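Local coordinates for protein Non-ribosomal peptide synthetase (Methanobrevibacter ruminantium, PDB 6VTJ) that probably carries a peptidyl intermediate on the phosphopantetheine arm of its carrier domain and releases it reductively through its reductase domain, at residues A[312-317]-A[384-389]; A[214-219]-A[253-258]; A[109-114]-A[278-283]; A[116-121]-A[377-382]. One frame throughout, in Å; residues are numbered along the deposited sequence.

Interaction 1 of 4, residues A[312-317]-A[384-389]; sequences PVKIIR and RVFHCM
R317 and H387 stand alongside each other on one face of a parallel strand pair, pointing the same way and joined at their polar ends. NH1 of R317 donates to NE2 of H387 at 3.0 Å, and each of these nitrogens lies near the plane of the other's flat group, although guanidinium and imidazole are turned 34° apart. The arginine gets there because its chain is extended from CG to NE, and on the way its CD passes 3.6 Å from CD2 of H387. V385 comes over one face of the guanidinium, its CG1 3.8 Å from NH1 of R317. The remaining ends are fixed from outside: NH2 of R317 forms a salt bridge with E300, and ND1 of H387 bonds to the carbonyl of E454, which holds the imidazole at both nitrogens.

On the face with I316 and F386 the packing is mostly apolar. I316 places CG2 anti to its own N (CG1 at chi1 -64°), which brings CG2 to 3.6 Å from CB of C388. K314 contributes its methylenes at the edge of the F386 ring, CD of K314 lying 3.9 Å from CE2 of F386, while bends at chi2 and chi4 of the lysine carry its NZ to the carbonyls of S383 and T379. Four backbone bonds tie the strands, the shortest from I315 N to R384 O at 2.6 Å, and a water links V313 N with NE of R384. The strands run parallel with a 22° twist and belong to the Rossmann-type sheet expected of this reductase family, where 385-388 flanks strand 313-322.

Interaction 2 of 4, residues A[214-219]-A[253-258]; sequences VINSAA and YVQIST
The amides of N216 and Q255 lie side by side, pointing the same way and nearly coplanar, with 11° between their planes. ND2 of N216 gives a nearly straight bond to OE1 of Q255 (3.0 Å, 167°), arriving in the carbonyl plane on a lone pair. A bend at chi2 of Q255 swings its amide back towards the neighbouring strand for this meeting. Beside them Y253 crosses N216 at a slant, its OH 3.3 Å from CB of N216. The phenol ring also packs against V214, whose CG1 is 3.8 Å from CE2 of Y253.

CG of N216 stands anti to the backbone N (chi1 -168°), and OD1 is thereby presented to T132 OG1 and, through a weak bond, to a water that sits in the plane of the Y253 ring, 2.9 Å from OH of Y253. On the reverse face I215 and I256 meet through CG2 of I215 and CD1 of I256 at 4.1 Å, and I256 CG1 reaches CB of S217. Three backbone bonds hold the parallel strands of this beta-alpha-beta crossover, whose helix 229-246 lies over N216, Y253 and Q255; the last, from I256 N to N216 O, approaches tilted from the carbonyl plane. A leucine in place of N216 would probably leave OE1 of Q255 without this donor and T132 without its acceptor. The chemistry implies a buried polar cluster of N216, Q255 and Y253 beside the apolar V214, I215, V254 and I256, in which ND2 of N216 is used on Q255 and its OD1 is taken by T132, with the weak water bond besides.

Interaction 3 of 4, residues A[109-114]-A[278-283]; sequences LLQENT and DERTLY
R280 lays its side chain across the carbonyl end of helix 104-111, with CG 3.2 Å from the backbone O of L110. A bend at chi3 (-67°) then turns the guanidinium so that NH1 donates to O of N113 at 3.0 Å, an oxygen close to the guanidinium plane. Q457 completes the grip, accepting from the same NH1 and donating to the same N113 oxygen. L110 faces the backbone of R280, its CB 3.6 Å from R280 O, and beyond it CD1 of L110 meets CB of L282 at 3.8 Å, the two leucines crossing at about a right angle.

R280 is offered from a type I turn spanning D278 to T281, with L282 just after it; the turn is reinforced by an Asx turn in which OD1 of D278 accepts from R280 N, while N113 is the centre of an inverse gamma turn just beyond the helix. N113 carries the second bond across: ND2 reaches the backbone O of E279 at 2.9 Å, that oxygen lying in the amide plane, although the donor stands above the carbonyl plane of E279. The same ND2 also bonds V385 O, which fixes the rotation of the amide between the turn and strand 385-388.

Interaction 4 of 4, residues A[116-121]-A[377-382]; sequences ENFFDG and SKTPEK
The end of helix 115-120 comes down on the loop 377-382 where it runs extended through T379 and P380, CA of G121 lying 5.2 Å from CA of P380, and no hydrogen bond crosses between them. P380 fills the contact with its ring. Its CD lies 3.6 Å from CD1 of F118, its CG 3.5 Å from the backbone O of F118, and its CB 3.8 Å from CA of G121, where any side chain on the glycine would run into the ring. F118 reaches the loop because its CG is anti to the backbone N (chi1 159°); the phenyl then crosses T379 at about a right angle, with CE1 of F118 4.1 Å from CG2 of T379. I461 and S464 of helix 456-464 also touch this ring.

At the outer end K382 extends its chain across N117, CD of the lysine 3.8 Å from ND2 of the asparagine, an apolar methylene against an amide whose ND2 donates to the carbonyl of E112. A glycine in place of P380 would probably open a gap beneath F118 and G121 and free the loop backbone to turn. The whole is a helix C-terminus docked by van der Waals contact on a connecting loop: it joins the short helix 115-120 to the link between helix 366-376 and strand 385-388, at the margin of the Rossmann-type sheet.

Interactions 1 and 2 belong to one sheet, their centres 9 Å apart: the strands follow in the order 213-216, 252-258, 313-322, 385-388, and I316 O bonds S257 N between the two pairs. Interactions 3 and 4 lie farther out, their centres 10 and 12 Å from that of interaction 1 and 13 Å from each other, on the successive helices 104-111 and 115-120. In the chain 109-114 and 116-121 come first, then both segments of interaction 2, then 278-283; interaction 1 opens after interaction 3 has closed, its segments alternating with those of interaction 4. The early helices are thus fastened to the loop before helix 291-308 and to the loop leading into strand 385-388.

Interaction 1 of 4, residues A[312-317]-A[384-389]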
# COMPACT_ATOMS: atom_id res chain seq x y z
N PRO A 312 -6.52 -10.17 -21.73
CA PRO A 312 -6.90 -10.88 -20.49
C PRO A 312 -6.18 -10.29 -19.28
O PRO A 312 -4.95 -10.18 -19.27
CB PRO A 312 -6.47 -12.33 -20.76
CG PRO A 312 -5.40 -12.21 -21.77
CD PRO A 312 -5.72 -11.02 -22.63
N VAL A 313 -6.95 -9.89 -18.25
CA VAL A 313 -6.39 -9.19 -17.10
C VAL A 313 -7.04 -9.68 -15.81
O VAL A 313 -8.16 -10.19 -15.80
CB VAL A 313 -6.56 -7.65 -17.17
CG1 VAL A 313 -6.08 -7.08 -18.49
CG2 VAL A 313 -8.01 -7.27 -16.92
N LYS A 314 -6.29 -9.49 -14.72
CA LYS A 314 -6.80 -9.62 -13.36
C LYS A 314 -6.33 -8.43 -12.54
O LYS A 314 -5.22 -7.91 -12.71
CB LYS A 314 -6.34 -10.90 -12.66
CG LYS A 314 -6.29 -12.13 -13.55
CD LYS A 314 -7.35 -13.10 -13.17
CE LYS A 314 -7.42 -14.29 -14.14
NZ LYS A 314 -8.84 -14.39 -14.59
N ILE A 315 -7.19 -8.01 -11.63
CA ILE A 315 -6.85 -7.02 -10.64
C ILE A 315 -7.08 -7.67 -9.28
O ILE A 315 -8.21 -8.05 -8.95
CB ILE A 315 -7.68 -5.74 -10.81
CG1 ILE A 315 -7.29 -5.05 -12.13
CG2 ILE A 315 -7.51 -4.83 -9.60
CD1 ILE A 315 -8.22 -3.97 -12.56
N ILE A 316 -6.02 -7.81 -8.50
CA ILE A 316 -6.06 -8.47 -7.21
C ILE A 316 -5.83 -7.38 -6.17
O ILE A 316 -4.68 -6.97 -5.94
CB ILE A 316 -5.00 -9.59 -7.12
CG1 ILE A 316 -5.30 -10.71 -8.13
CG2 ILE A 316 -4.92 -10.16 -5.69
CD1 ILE A 316 -4.31 -11.89 -8.04
N ARG A 317 -6.90 -6.90 -5.54
CA ARG A 317 -6.77 -5.92 -4.46
C ARG A 317 -6.32 -6.60 -3.16
O ARG A 317 -7.01 -7.50 -2.66
CB ARG A 317 -8.09 -5.19 -4.25
CG ARG A 317 -8.52 -4.39 -5.46
CD ARG A 317 -9.95 -3.89 -5.32
NE ARG A 317 -10.30 -3.05 -6.45
CZ ARG A 317 -11.54 -2.85 -6.87
NH1 ARG A 317 -12.56 -3.45 -6.25
NH2 ARG A 317 -11.76 -2.04 -7.91
N ARG A 384 -12.27 -11.14 -13.13
CA ARG A 384 -11.26 -10.10 -13.34
C ARG A 384 -10.77 -9.40 -12.09
O ARG A 384 -9.64 -8.90 -12.09
CB ARG A 384 -11.80 -9.06 -14.33
CG ARG A 384 -11.72 -9.53 -15.78
CD ARG A 384 -12.23 -8.46 -16.79
NE ARG A 384 -12.27 -9.02 -18.13
CZ ARG A 384 -13.35 -9.55 -18.71
NH1 ARG A 384 -14.52 -9.58 -18.08
NH2 ARG A 384 -13.26 -10.05 -19.94
N VAL A 385 -11.55 -9.34 -11.01
CA VAL A 385 -11.22 -8.49 -9.88
C VAL A 385 -11.43 -9.27 -8.59
O VAL A 385 -12.47 -9.92 -8.42
CB VAL A 385 -12.05 -7.19 -9.86
CG1 VAL A 385 -11.78 -6.42 -8.57
CG2 VAL A 385 -11.74 -6.31 -11.07
N PHE A 386 -10.46 -9.22 -7.70
CA PHE A 386 -10.55 -9.99 -6.47
C PHE A 386 -10.16 -9.13 -5.28
O PHE A 386 -9.41 -8.15 -5.41
CB PHE A 386 -9.67 -11.22 -6.54
CG PHE A 386 -9.96 -12.09 -7.72
CD1 PHE A 386 -10.95 -13.06 -7.66
CD2 PHE A 386 -9.24 -11.94 -8.89
CE1 PHE A 386 -11.21 -13.85 -8.75
CE2 PHE A 386 -9.51 -12.73 -9.99
CZ PHE A 386 -10.49 -13.69 -9.92
N HIS A 387 -10.71 -9.49 -4.12
CA HIS A 387 -10.42 -8.89 -2.82
C HIS A 387 -9.66 -9.92 -1.99
O HIS A 387 -10.24 -10.68 -1.22
CB HIS A 387 -11.70 -8.43 -2.16
CG HIS A 387 -12.34 -7.27 -2.85
ND1 HIS A 387 -13.54 -6.73 -2.47
CD2 HIS A 387 -11.91 -6.53 -3.90
CE1 HIS A 387 -13.84 -5.71 -3.25
NE2 HIS A 387 -12.86 -5.57 -4.14
N CYS A 388 -8.34 -9.92 -2.16
CA CYS A 388 -7.50 -11.00 -1.65
C CYS A 388 -6.90 -10.55 -0.31
O CYS A 388 -5.79 -10.03 -0.25
CB CYS A 388 -6.43 -11.35 -2.67
SG CYS A 388 -5.39 -12.75 -2.24
N MET A 389 -7.66 -10.76 0.76
CA MET A 389 -7.25 -10.38 2.10
C MET A 389 -7.88 -11.32 3.11
O MET A 389 -8.96 -11.89 2.88
CB MET A 389 -7.64 -8.93 2.42
CG MET A 389 -9.09 -8.56 2.11
SD MET A 389 -9.29 -6.75 1.96
CE MET A 389 -9.23 -6.25 3.68
O HOH W 1 -9.82 -9.93 -19.49

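Interaction 2 of 4, residues A[214-219]-A[253-258]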
# COMPACT_ATOMS: atom_id res chain seq x y z
N VAL A 214 2.14 -11.68 -16.80
CA VAL A 214 2.83 -10.62 -16.06
C VAL A 214 2.14 -10.47 -14.71
O VAL A 214 0.92 -10.40 -14.64
CB VAL A 214 2.81 -9.30 -16.84
CG1 VAL A 214 3.51 -8.23 -16.02
CG2 VAL A 214 3.47 -9.46 -18.20
N ILE A 215 2.92 -10.50 -13.64
CA ILE A 215 2.43 -10.15 -12.31
C ILE A 215 3.14 -8.87 -11.88
O ILE A 215 4.37 -8.86 -11.66
CB ILE A 215 2.64 -11.28 -11.30
CG1 ILE A 215 2.01 -12.58 -11.85
CG2 ILE A 215 2.01 -10.90 -9.97
CD1 ILE A 215 1.88 -13.71 -10.85
N ASN A 216 2.37 -7.78 -11.78
CA ASN A 216 2.91 -6.45 -11.51
C ASN A 216 2.67 -6.12 -10.04
O ASN A 216 1.61 -5.63 -9.65
CB ASN A 216 2.29 -5.39 -12.41
CG ASN A 216 3.05 -4.09 -12.32
OD1 ASN A 216 4.23 -4.04 -12.68
ND2 ASN A 216 2.43 -3.06 -11.77
N SER A 217 3.67 -6.44 -9.22
CA SER A 217 3.66 -6.07 -7.82
C SER A 217 4.60 -4.92 -7.52
O SER A 217 4.62 -4.44 -6.39
CB SER A 217 4.01 -7.27 -6.94
OG SER A 217 5.41 -7.49 -6.93
N ALA A 218 5.38 -4.44 -8.50
CA ALA A 218 6.16 -3.24 -8.29
C ALA A 218 5.22 -2.08 -8.04
O ALA A 218 4.26 -1.88 -8.80
CB ALA A 218 7.06 -2.92 -9.49
N ALA A 219 5.51 -1.31 -7.00
CA ALA A 219 4.72 -0.18 -6.55
C ALA A 219 5.55 0.65 -5.58
O ALA A 219 6.38 0.11 -4.84
CB ALA A 219 3.44 -0.62 -5.84
N TYR A 253 -2.21 -10.13 -17.93
CA TYR A 253 -1.62 -9.09 -17.10
C TYR A 253 -2.35 -9.06 -15.76
O TYR A 253 -3.53 -8.73 -15.69
CB TYR A 253 -1.70 -7.72 -17.79
CG TYR A 253 -0.92 -6.65 -17.05
CD1 TYR A 253 -1.50 -5.94 -16.00
CD2 TYR A 253 0.39 -6.35 -17.40
CE1 TYR A 253 -0.78 -4.96 -15.33
CE2 TYR A 253 1.11 -5.37 -16.73
CZ TYR A 253 0.52 -4.69 -15.70
OH TYR A 253 1.23 -3.70 -15.03
N VAL A 254 -1.64 -9.40 -14.69
CA VAL A 254 -2.18 -9.42 -13.34
C VAL A 254 -1.59 -8.23 -12.59
O VAL A 254 -0.39 -8.18 -12.32
CB VAL A 254 -1.85 -10.73 -12.63
CG1 VAL A 254 -2.41 -10.69 -11.22
CG2 VAL A 254 -2.42 -11.90 -13.44
N GLN A 255 -2.45 -7.29 -12.23
CA GLN A 255 -2.08 -6.11 -11.48
C GLN A 255 -2.36 -6.36 -10.00
O GLN A 255 -3.46 -6.78 -9.65
CB GLN A 255 -2.87 -4.89 -11.98
CG GLN A 255 -2.90 -3.68 -11.02
CD GLN A 255 -1.57 -2.96 -10.93
OE1 GLN A 255 -0.53 -3.49 -11.34
NE2 GLN A 255 -1.59 -1.73 -10.41
N ILE A 256 -1.37 -6.15 -9.14
CA ILE A 256 -1.62 -6.15 -7.71
C ILE A 256 -2.07 -4.75 -7.33
O ILE A 256 -1.39 -3.77 -7.62
CB ILE A 256 -0.38 -6.55 -6.90
CG1 ILE A 256 0.22 -7.86 -7.45
CG2 ILE A 256 -0.72 -6.60 -5.41
CD1 ILE A 256 -0.81 -9.04 -7.57
N SER A 257 -3.24 -4.66 -6.70
CA SER A 257 -3.83 -3.37 -6.39
C SER A 257 -4.08 -3.27 -4.89
O SER A 257 -3.51 -4.05 -4.11
CB SER A 257 -5.14 -3.17 -7.17
OG SER A 257 -5.57 -1.81 -7.16
N THR A 258 -4.89 -2.31 -4.46
CA THR A 258 -5.17 -2.13 -3.05
C THR A 258 -6.68 -2.07 -2.85
O THR A 258 -7.41 -1.52 -3.68
CB THR A 258 -4.50 -0.84 -2.48
OG1 THR A 258 -4.96 -0.61 -1.15
CG2 THR A 258 -4.84 0.40 -3.32
O HOH W 2 4.05 -3.31 -15.38

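Interaction 3 of 4, residues A[109-114]-A[278-283]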
# COMPACT_ATOMS: atom_id res chain seq x y z
N LEU A 109 -17.94 -4.96 -18.24
CA LEU A 109 -17.05 -6.08 -17.98
C LEU A 109 -17.14 -6.50 -16.51
O LEU A 109 -17.20 -7.70 -16.20
CB LEU A 109 -15.61 -5.72 -18.32
CG LEU A 109 -15.07 -5.84 -19.74
CD1 LEU A 109 -13.54 -5.86 -19.68
CD2 LEU A 109 -15.60 -7.08 -20.45
N LEU A 110 -17.14 -5.52 -15.61
CA LEU A 110 -17.24 -5.80 -14.19
C LEU A 110 -18.47 -6.64 -13.88
O LEU A 110 -18.43 -7.53 -13.01
CB LEU A 110 -17.25 -4.49 -13.39
CG LEU A 110 -15.90 -3.77 -13.38
CD1 LEU A 110 -15.92 -2.43 -12.61
CD2 LEU A 110 -14.80 -4.69 -12.83
N GLN A 111 -19.58 -6.40 -14.60
CA GLN A 111 -20.80 -7.18 -14.36
C GLN A 111 -20.61 -8.67 -14.67
O GLN A 111 -21.36 -9.49 -14.14
CB GLN A 111 -21.97 -6.63 -15.17
CG GLN A 111 -22.58 -5.35 -14.60
CD GLN A 111 -22.40 -5.25 -13.08
OE1 GLN A 111 -23.00 -6.02 -12.31
NE2 GLN A 111 -21.58 -4.29 -12.65
N GLU A 112 -19.62 -9.03 -15.47
CA GLU A 112 -19.34 -10.43 -15.72
C GLU A 112 -18.59 -11.11 -14.58
O GLU A 112 -18.42 -12.33 -14.62
CB GLU A 112 -18.54 -10.58 -17.02
CG GLU A 112 -19.11 -9.80 -18.20
CD GLU A 112 -18.30 -10.00 -19.48
OE1 GLU A 112 -17.26 -10.70 -19.44
OE2 GLU A 112 -18.70 -9.45 -20.54
N ASN A 113 -18.16 -10.36 -13.55
CA ASN A 113 -17.28 -10.88 -12.50
C ASN A 113 -18.12 -11.45 -11.35
O ASN A 113 -18.26 -10.87 -10.28
CB ASN A 113 -16.31 -9.80 -12.01
CG ASN A 113 -15.28 -10.34 -11.04
OD1 ASN A 113 -14.86 -11.49 -11.16
ND2 ASN A 113 -14.87 -9.54 -10.05
N THR A 114 -18.68 -12.63 -11.58
CA THR A 114 -19.62 -13.23 -10.65
C THR A 114 -19.13 -14.60 -10.20
O THR A 114 -18.25 -15.22 -10.82
CB THR A 114 -20.99 -13.40 -11.30
OG1 THR A 114 -20.84 -14.23 -12.45
CG2 THR A 114 -21.55 -12.02 -11.72
N ASP A 278 -17.84 -3.92 -3.80
CA ASP A 278 -17.43 -5.31 -3.95
C ASP A 278 -16.54 -5.42 -5.17
O ASP A 278 -16.10 -4.42 -5.75
CB ASP A 278 -18.66 -6.22 -4.03
CG ASP A 278 -19.54 -5.92 -5.24
OD1 ASP A 278 -19.10 -5.24 -6.19
OD2 ASP A 278 -20.68 -6.41 -5.26
N GLU A 279 -16.27 -6.67 -5.57
CA GLU A 279 -15.40 -7.04 -6.68
C GLU A 279 -15.96 -6.63 -8.05
O GLU A 279 -15.29 -6.84 -9.08
CB GLU A 279 -15.13 -8.54 -6.65
CG GLU A 279 -14.32 -9.02 -5.42
CD GLU A 279 -15.18 -9.53 -4.24
OE1 GLU A 279 -16.35 -9.12 -4.09
OE2 GLU A 279 -14.67 -10.33 -3.43
N ARG A 280 -17.16 -6.05 -8.10
CA ARG A 280 -17.73 -5.52 -9.32
C ARG A 280 -17.78 -3.99 -9.32
O ARG A 280 -18.47 -3.39 -10.15
CB ARG A 280 -19.12 -6.12 -9.55
CG ARG A 280 -19.05 -7.61 -9.92
CD ARG A 280 -20.44 -8.23 -10.13
NE ARG A 280 -21.19 -8.26 -8.88
CZ ARG A 280 -21.09 -9.25 -7.98
NH1 ARG A 280 -20.30 -10.29 -8.22
NH2 ARG A 280 -21.79 -9.19 -6.86
N THR A 281 -17.03 -3.35 -8.42
CA THR A 281 -17.04 -1.91 -8.26
C THR A 281 -15.69 -1.31 -8.66
O THR A 281 -14.64 -1.77 -8.20
CB THR A 281 -17.36 -1.54 -6.81
OG1 THR A 281 -18.54 -2.22 -6.37
CG2 THR A 281 -17.56 -0.04 -6.68
N LEU A 282 -15.72 -0.27 -9.49
CA LEU A 282 -14.52 0.54 -9.68
C LEU A 282 -14.79 1.96 -9.24
O LEU A 282 -14.38 2.36 -8.15
CB LEU A 282 -14.04 0.51 -11.14
CG LEU A 282 -12.85 1.39 -11.53
CD1 LEU A 282 -11.63 1.09 -10.73
CD2 LEU A 282 -12.54 1.20 -12.98
N TYR A 283 -15.49 2.74 -10.06
CA TYR A 283 -15.66 4.17 -9.83
C TYR A 283 -17.09 4.50 -9.41
O TYR A 283 -18.04 4.15 -10.11
CB TYR A 283 -15.31 4.96 -11.08
CG TYR A 283 -15.36 6.44 -10.85
CD1 TYR A 283 -14.53 7.03 -9.91
CD2 TYR A 283 -16.24 7.26 -11.56
CE1 TYR A 283 -14.55 8.39 -9.69
CE2 TYR A 283 -16.26 8.65 -11.35
CZ TYR A 283 -15.41 9.20 -10.41
OH TYR A 283 -15.40 10.56 -10.14

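Interaction 4 of 4, residues A[116-121]-A[377-382]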
# COMPACT_ATOMS: atom_id res chain seq x y z
N GLU A 116 -20.97 -17.11 -10.61
CA GLU A 116 -21.42 -17.99 -11.68
C GLU A 116 -20.35 -18.15 -12.75
O GLU A 116 -20.03 -19.27 -13.18
CB GLU A 116 -22.72 -17.46 -12.29
CG GLU A 116 -23.26 -18.33 -13.42
CD GLU A 116 -24.73 -18.06 -13.72
OE1 GLU A 116 -25.01 -17.62 -14.85
OE2 GLU A 116 -25.59 -18.29 -12.84
N ASN A 117 -19.75 -17.03 -13.17
CA ASN A 117 -18.79 -17.12 -14.27
C ASN A 117 -17.47 -17.72 -13.82
O ASN A 117 -16.79 -18.38 -14.62
CB ASN A 117 -18.61 -15.74 -14.90
CG ASN A 117 -19.79 -15.37 -15.78
OD1 ASN A 117 -20.45 -16.27 -16.32
ND2 ASN A 117 -20.08 -14.09 -15.92
N PHE A 118 -17.10 -17.57 -12.54
CA PHE A 118 -15.95 -18.31 -12.05
C PHE A 118 -16.23 -19.81 -12.07
O PHE A 118 -15.42 -20.61 -12.56
CB PHE A 118 -15.58 -17.89 -10.63
CG PHE A 118 -14.77 -18.94 -9.92
CD1 PHE A 118 -13.45 -19.16 -10.28
CD2 PHE A 118 -15.35 -19.76 -8.97
CE1 PHE A 118 -12.70 -20.15 -9.66
CE2 PHE A 118 -14.60 -20.75 -8.35
CZ PHE A 118 -13.29 -20.94 -8.69
N PHE A 119 -17.37 -20.20 -11.52
CA PHE A 119 -17.65 -21.62 -11.36
C PHE A 119 -17.84 -22.30 -12.72
O PHE A 119 -17.39 -23.44 -12.91
CB PHE A 119 -18.88 -21.80 -10.47
CG PHE A 119 -19.20 -23.22 -10.19
CD1 PHE A 119 -18.51 -23.93 -9.23
CD2 PHE A 119 -20.20 -23.87 -10.89
CE1 PHE A 119 -18.81 -25.25 -8.96
CE2 PHE A 119 -20.50 -25.20 -10.64
CZ PHE A 119 -19.80 -25.88 -9.66
N ASP A 120 -18.47 -21.62 -13.68
CA ASP A 120 -18.70 -22.24 -14.97
C ASP A 120 -17.52 -22.13 -15.93
O ASP A 120 -17.46 -22.91 -16.88
CB ASP A 120 -19.92 -21.62 -15.66
CG ASP A 120 -21.19 -21.84 -14.90
OD1 ASP A 120 -21.25 -22.77 -14.06
OD2 ASP A 120 -22.13 -21.07 -15.16
N GLY A 121 -16.59 -21.19 -15.70
CA GLY A 121 -15.52 -20.96 -16.64
C GLY A 121 -14.41 -22.00 -16.59
O GLY A 121 -14.32 -22.84 -15.68
N SER A 377 -4.63 -16.00 -10.10
CA SER A 377 -4.17 -15.74 -11.46
C SER A 377 -4.66 -16.81 -12.45
O SER A 377 -4.68 -16.56 -13.65
CB SER A 377 -2.64 -15.64 -11.48
OG SER A 377 -2.20 -14.58 -10.63
N LYS A 378 -5.08 -17.99 -11.96
CA LYS A 378 -5.54 -19.08 -12.81
C LYS A 378 -7.06 -19.12 -13.02
O LYS A 378 -7.56 -20.02 -13.71
CB LYS A 378 -5.09 -20.43 -12.24
CG LYS A 378 -3.59 -20.60 -11.92
CD LYS A 378 -3.37 -22.03 -11.36
CE LYS A 378 -1.95 -22.33 -10.92
NZ LYS A 378 -1.66 -21.70 -9.60
N THR A 379 -7.82 -18.17 -12.45
CA THR A 379 -9.27 -18.14 -12.59
C THR A 379 -9.68 -17.84 -14.05
O THR A 379 -8.86 -17.36 -14.84
CB THR A 379 -9.87 -17.10 -11.63
OG1 THR A 379 -9.29 -15.81 -11.88
CG2 THR A 379 -9.63 -17.51 -10.15
N PRO A 380 -10.93 -18.13 -14.42
CA PRO A 380 -11.36 -17.92 -15.82
C PRO A 380 -11.30 -16.46 -16.27
O PRO A 380 -11.29 -15.53 -15.46
CB PRO A 380 -12.80 -18.44 -15.83
CG PRO A 380 -12.90 -19.38 -14.62
CD PRO A 380 -12.01 -18.71 -13.60
N GLU A 381 -11.33 -16.27 -17.59
CA GLU A 381 -11.15 -14.93 -18.19
C GLU A 381 -12.12 -13.88 -17.62
O GLU A 381 -11.73 -12.72 -17.42
CB GLU A 381 -11.30 -15.02 -19.71
CG GLU A 381 -10.50 -13.97 -20.50
CD GLU A 381 -11.09 -12.58 -20.42
N LYS A 382 -13.39 -14.24 -17.40
CA LYS A 382 -14.34 -13.25 -16.89
C LYS A 382 -14.15 -12.93 -15.41
O LYS A 382 -14.75 -11.97 -14.91
CB LYS A 382 -15.78 -13.72 -17.12
CG LYS A 382 -16.15 -13.89 -18.59
CD LYS A 382 -17.59 -14.36 -18.76
CE LYS A 382 -18.05 -14.17 -20.21
NZ LYS A 382 -19.52 -14.31 -20.35